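Local coordinates for protein chromatin structure-remodeling complex subunit RSC2 (PDB 4BB7) that helps the yeast RSC complex remodel chromatin and position nucleosomes, and carries a BAH domain that binds histone H3, at residues Y82-Q91 with L125-E134. Numbering follows the deposited sequence.
Sequences YKNEVMKTGQ and LFVCEFRYNE
Val127 is gripped through both polar backbone atoms: its N donates to Asn84 O (3.0 Å) and its O accepts from Val86 N (2.9 Å). A second parallel ladder, shifted by one residue, bridges Lys88 to Arg131 through the residues flanking Arg131: Tyr132 N to Lys88 O (2.6 Å) and, weakly, Lys88 N to Phe130 O. Val86 CG1 packs on Phe126 CB, and Met87 CB on Tyr132 CB (3.9 Å). Between the ladders, water 2 donates to Glu85 OE2 and Val86 O and accepts from Phe130 N, at the edge of the Phe130 ring. Glu85, extended with CG anti to its N (chi1 176°), also takes Tyr82 N on OE1 (2.8 Å), bracing the type II turn 82–85, which its own N closes on Tyr82 O. Tyr82 OH meets Glu129 OE1 from above the carboxylate plane (3.1 Å); Lys141 pairs with OE2. At the far end Gln91 NE2 gives a straight bond to the syn side of Glu134 OE1 (2.9 Å), amide and carboxylate nearly perpendicular; Tyr68 holds OE2. A leucine in place of Gln91 would probably leave OE1 without its amide donor. Segment 82–91 thus runs along 125–128, then 130–133, linking the outermost strands 125–128 and 87–96 of the SH3-clan BAH domain's mixed sheet.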
loop_
_atom_site.group_PDB
_atom_site.type_symbol
_atom_site.label_atom_id
_atom_site.label_comp_id
_atom_site.label_asym_id
_atom_site.label_seq_id
_atom_site.Cartn_x
_atom_site.Cartn_y
_atom_site.Cartn_z
ATOM N N TYR A 82 27.112 17.433 -1.833
ATOM C CA TYR A 82 28.243 16.552 -2.085
ATOM C C TYR A 82 28.033 15.842 -3.413
ATOM O O TYR A 82 26.908 15.761 -3.910
ATOM C CB TYR A 82 28.396 15.524 -0.963
ATOM C CG TYR A 82 28.553 16.146 0.405
ATOM C CD1 TYR A 82 29.772 16.673 0.815
ATOM C CD2 TYR A 82 27.480 16.216 1.283
ATOM C CE1 TYR A 82 29.919 17.247 2.065
ATOM C CE2 TYR A 82 27.616 16.786 2.535
ATOM C CZ TYR A 82 28.836 17.301 2.920
ATOM O OH TYR A 82 28.969 17.872 4.161
ATOM N N LYS A 83 29.116 15.348 -3.998
ATOM C CA LYS A 83 28.997 14.491 -5.165
ATOM C C LYS A 83 28.310 13.204 -4.730
ATOM O O LYS A 83 28.768 12.527 -3.809
ATOM C CB LYS A 83 30.369 14.193 -5.773
ATOM C CG LYS A 83 30.320 13.247 -6.961
ATOM C CD LYS A 83 31.564 13.365 -7.823
ATOM C CE LYS A 83 31.680 14.756 -8.438
ATOM N NZ LYS A 83 32.843 14.869 -9.371
ATOM N N ASN A 84 27.198 12.885 -5.382
ATOM C CA ASN A 84 26.424 11.696 -5.046
ATOM C C ASN A 84 25.657 11.808 -3.732
ATOM O O ASN A 84 25.405 10.802 -3.070
ATOM C CB ASN A 84 27.324 10.462 -5.015
ATOM C CG ASN A 84 27.892 10.128 -6.370
ATOM O OD1 ASN A 84 27.188 10.179 -7.385
ATOM N ND2 ASN A 84 29.174 9.785 -6.400
ATOM N N GLU A 85 25.279 13.028 -3.359
ATOM C CA GLU A 85 24.512 13.229 -2.135
ATOM C C GLU A 85 23.048 12.866 -2.325
ATOM O O GLU A 85 22.470 13.126 -3.380
ATOM C CB GLU A 85 24.616 14.674 -1.637
ATOM C CG GLU A 85 23.751 14.936 -0.402
ATOM C CD GLU A 85 23.925 16.330 0.184
ATOM O OE1 GLU A 85 24.848 17.057 -0.243
ATOM O OE2 GLU A 85 23.129 16.691 1.079
ATOM N N VAL A 86 22.461 12.257 -1.296
ATOM C CA VAL A 86 21.024 12.002 -1.258
ATOM C C VAL A 86 20.442 12.432 0.089
ATOM O O VAL A 86 21.160 12.523 1.085
ATOM C CB VAL A 86 20.683 10.510 -1.504
ATOM C CG1 VAL A 86 21.279 10.035 -2.821
ATOM C CG2 VAL A 86 21.167 9.644 -0.344
ATOM N N MET A 87 19.141 12.699 0.107
ATOM C CA MET A 87 18.442 13.061 1.333
ATOM C C MET A 87 17.348 12.044 1.647
ATOM O O MET A 87 16.707 11.520 0.738
ATOM C CB MET A 87 17.826 14.460 1.215
ATOM C CG MET A 87 18.805 15.614 1.395
ATOM S SD MET A 87 19.938 15.820 0.012
ATOM C CE MET A 87 18.791 16.054 -1.342
ATOM N N LYS A 88 17.140 11.773 2.935
ATOM C CA LYS A 88 16.102 10.847 3.378
ATOM C C LYS A 88 14.736 11.524 3.427
ATOM O O LYS A 88 14.611 12.667 3.872
ATOM C CB LYS A 88 16.436 10.286 4.762
ATOM C CG LYS A 88 15.379 9.342 5.317
ATOM C CD LYS A 88 15.598 9.080 6.794
ATOM C CE LYS A 88 14.709 7.959 7.285
ATOM N NZ LYS A 88 13.271 8.247 7.050
ATOM N N THR A 89 13.712 10.804 2.980
ATOM C CA THR A 89 12.355 11.339 2.951
ATOM C C THR A 89 11.397 10.531 3.823
ATOM O O THR A 89 11.777 9.528 4.431
ATOM C CB THR A 89 11.807 11.404 1.508
ATOM O OG1 THR A 89 11.630 10.078 0.992
ATOM C CG2 THR A 89 12.769 12.167 0.609
ATOM N N GLY A 90 10.149 10.977 3.875
ATOM C CA GLY A 90 9.125 10.279 4.623
ATOM C C GLY A 90 8.332 9.341 3.739
ATOM O O GLY A 90 7.261 8.880 4.120
ATOM N N GLN A 91 8.864 9.054 2.556
ATOM C CA GLN A 91 8.171 8.214 1.585
ATOM C C GLN A 91 8.512 6.732 1.728
ATOM O O GLN A 91 9.575 6.285 1.301
ATOM C CB GLN A 91 8.484 8.684 0.164
ATOM C CG GLN A 91 8.063 10.115 -0.117
ATOM C CD GLN A 91 6.559 10.273 -0.214
ATOM O OE1 GLN A 91 5.846 9.342 -0.593
ATOM N NE2 GLN A 91 6.067 11.455 0.130
ATOM N N LEU A 125 28.083 4.642 -4.982
ATOM C CA LEU A 125 28.261 5.145 -3.624
ATOM C C LEU A 125 27.617 6.519 -3.430
ATOM O O LEU A 125 28.069 7.513 -3.998
ATOM C CB LEU A 125 29.748 5.194 -3.260
ATOM C CG LEU A 125 30.103 5.825 -1.908
ATOM C CD1 LEU A 125 29.243 5.255 -0.783
ATOM C CD2 LEU A 125 31.585 5.655 -1.592
ATOM N N PHE A 126 26.550 6.564 -2.635
ATOM C CA PHE A 126 25.904 7.825 -2.285
ATOM C C PHE A 126 26.180 8.137 -0.819
ATOM O O PHE A 126 26.479 7.235 -0.035
ATOM C CB PHE A 126 24.388 7.749 -2.496
ATOM C CG PHE A 126 23.978 7.283 -3.865
ATOM C CD1 PHE A 126 23.984 8.155 -4.941
ATOM C CD2 PHE A 126 23.551 5.979 -4.069
ATOM C CE1 PHE A 126 23.593 7.730 -6.200
ATOM C CE2 PHE A 126 23.156 5.546 -5.328
ATOM C CZ PHE A 126 23.178 6.420 -6.395
ATOM N N VAL A 127 26.072 9.409 -0.448
ATOM C CA VAL A 127 26.213 9.797 0.950
ATOM C C VAL A 127 25.019 10.628 1.390
ATOM O O VAL A 127 24.480 11.416 0.616
ATOM C CB VAL A 127 27.517 10.585 1.215
ATOM C CG1 VAL A 127 27.462 11.952 0.557
ATOM C CG2 VAL A 127 27.761 10.729 2.711
ATOM N N CYS A 128 24.606 10.440 2.636
ATOM C CA CYS A 128 23.487 11.188 3.188
ATOM C C CYS A 128 23.879 11.878 4.488
ATOM O O CYS A 128 24.379 11.247 5.423
ATOM C CB CYS A 128 22.278 10.272 3.411
ATOM S SG CYS A 128 20.877 11.055 4.255
ATOM N N GLU A 129 23.657 13.185 4.532
ATOM C CA GLU A 129 23.840 13.948 5.756
ATOM C C GLU A 129 22.495 14.455 6.271
ATOM O O GLU A 129 22.218 14.398 7.469
ATOM C CB GLU A 129 24.782 15.125 5.519
ATOM C CG GLU A 129 25.107 15.899 6.778
ATOM C CD GLU A 129 25.963 17.113 6.503
ATOM O OE1 GLU A 129 26.097 17.478 5.319
ATOM O OE2 GLU A 129 26.500 17.702 7.467
ATOM N N PHE A 130 21.663 14.937 5.352
ATOM C CA PHE A 130 20.397 15.574 5.708
ATOM C C PHE A 130 19.174 14.720 5.389
ATOM O O PHE A 130 19.159 13.970 4.413
ATOM C CB PHE A 130 20.262 16.912 4.977
ATOM C CG PHE A 130 21.385 17.867 5.248
ATOM C CD1 PHE A 130 21.331 18.730 6.334
ATOM C CD2 PHE A 130 22.495 17.902 4.420
ATOM C CE1 PHE A 130 22.363 19.608 6.588
ATOM C CE2 PHE A 130 23.530 18.779 4.667
ATOM C CZ PHE A 130 23.465 19.636 5.755
ATOM N N ARG A 131 18.146 14.847 6.218
ATOM C CA ARG A 131 16.823 14.346 5.872
ATOM C C ARG A 131 15.995 15.511 5.338
ATOM O O ARG A 131 16.261 16.672 5.659
ATOM C CB ARG A 131 16.142 13.683 7.072
ATOM C CG ARG A 131 16.125 14.515 8.343
ATOM C CD ARG A 131 15.378 13.782 9.455
ATOM N NE ARG A 131 15.421 14.491 10.733
ATOM C CZ ARG A 131 14.511 15.372 11.132
ATOM N NH1 ARG A 131 13.478 15.665 10.350
ATOM N NH2 ARG A 131 14.632 15.964 12.314
ATOM N N TYR A 132 14.997 15.196 4.518
ATOM C CA TYR A 132 14.244 16.213 3.794
ATOM C C TYR A 132 12.777 16.279 4.218
ATOM O O TYR A 132 12.036 15.303 4.098
ATOM C CB TYR A 132 14.357 15.950 2.289
ATOM C CG TYR A 132 13.578 16.896 1.402
ATOM C CD1 TYR A 132 13.901 18.244 1.337
ATOM C CD2 TYR A 132 12.540 16.431 0.601
ATOM C CE1 TYR A 132 13.199 19.109 0.514
ATOM C CE2 TYR A 132 11.833 17.285 -0.225
ATOM C CZ TYR A 132 12.167 18.626 -0.264
ATOM O OH TYR A 132 11.470 19.484 -1.084
ATOM N N ASN A 133 12.370 17.441 4.719
ATOM C CA ASN A 133 10.976 17.699 5.062
ATOM C C ASN A 133 10.189 18.115 3.819
ATOM O O ASN A 133 10.375 19.213 3.299
ATOM C CB ASN A 133 10.903 18.796 6.130
ATOM C CG ASN A 133 9.474 19.146 6.531
ATOM O OD1 ASN A 133 8.519 18.877 5.802
ATOM N ND2 ASN A 133 9.330 19.766 7.696
ATOM N N GLU A 134 9.313 17.236 3.344
ATOM C CA GLU A 134 8.544 17.499 2.127
ATOM C C GLU A 134 7.412 18.505 2.326
ATOM O O GLU A 134 6.881 19.056 1.367
ATOM C CB GLU A 134 7.965 16.198 1.574
ATOM C CG GLU A 134 8.968 15.322 0.855
ATOM C CD GLU A 134 8.363 14.004 0.426
ATOM O OE1 GLU A 134 7.972 13.217 1.311
ATOM O OE2 GLU A 134 8.267 13.764 -0.797
HETATM O O HOH W 1 29.465 10.178 -2.672
HETATM O O HOH W 2 21.886 14.789 2.135
#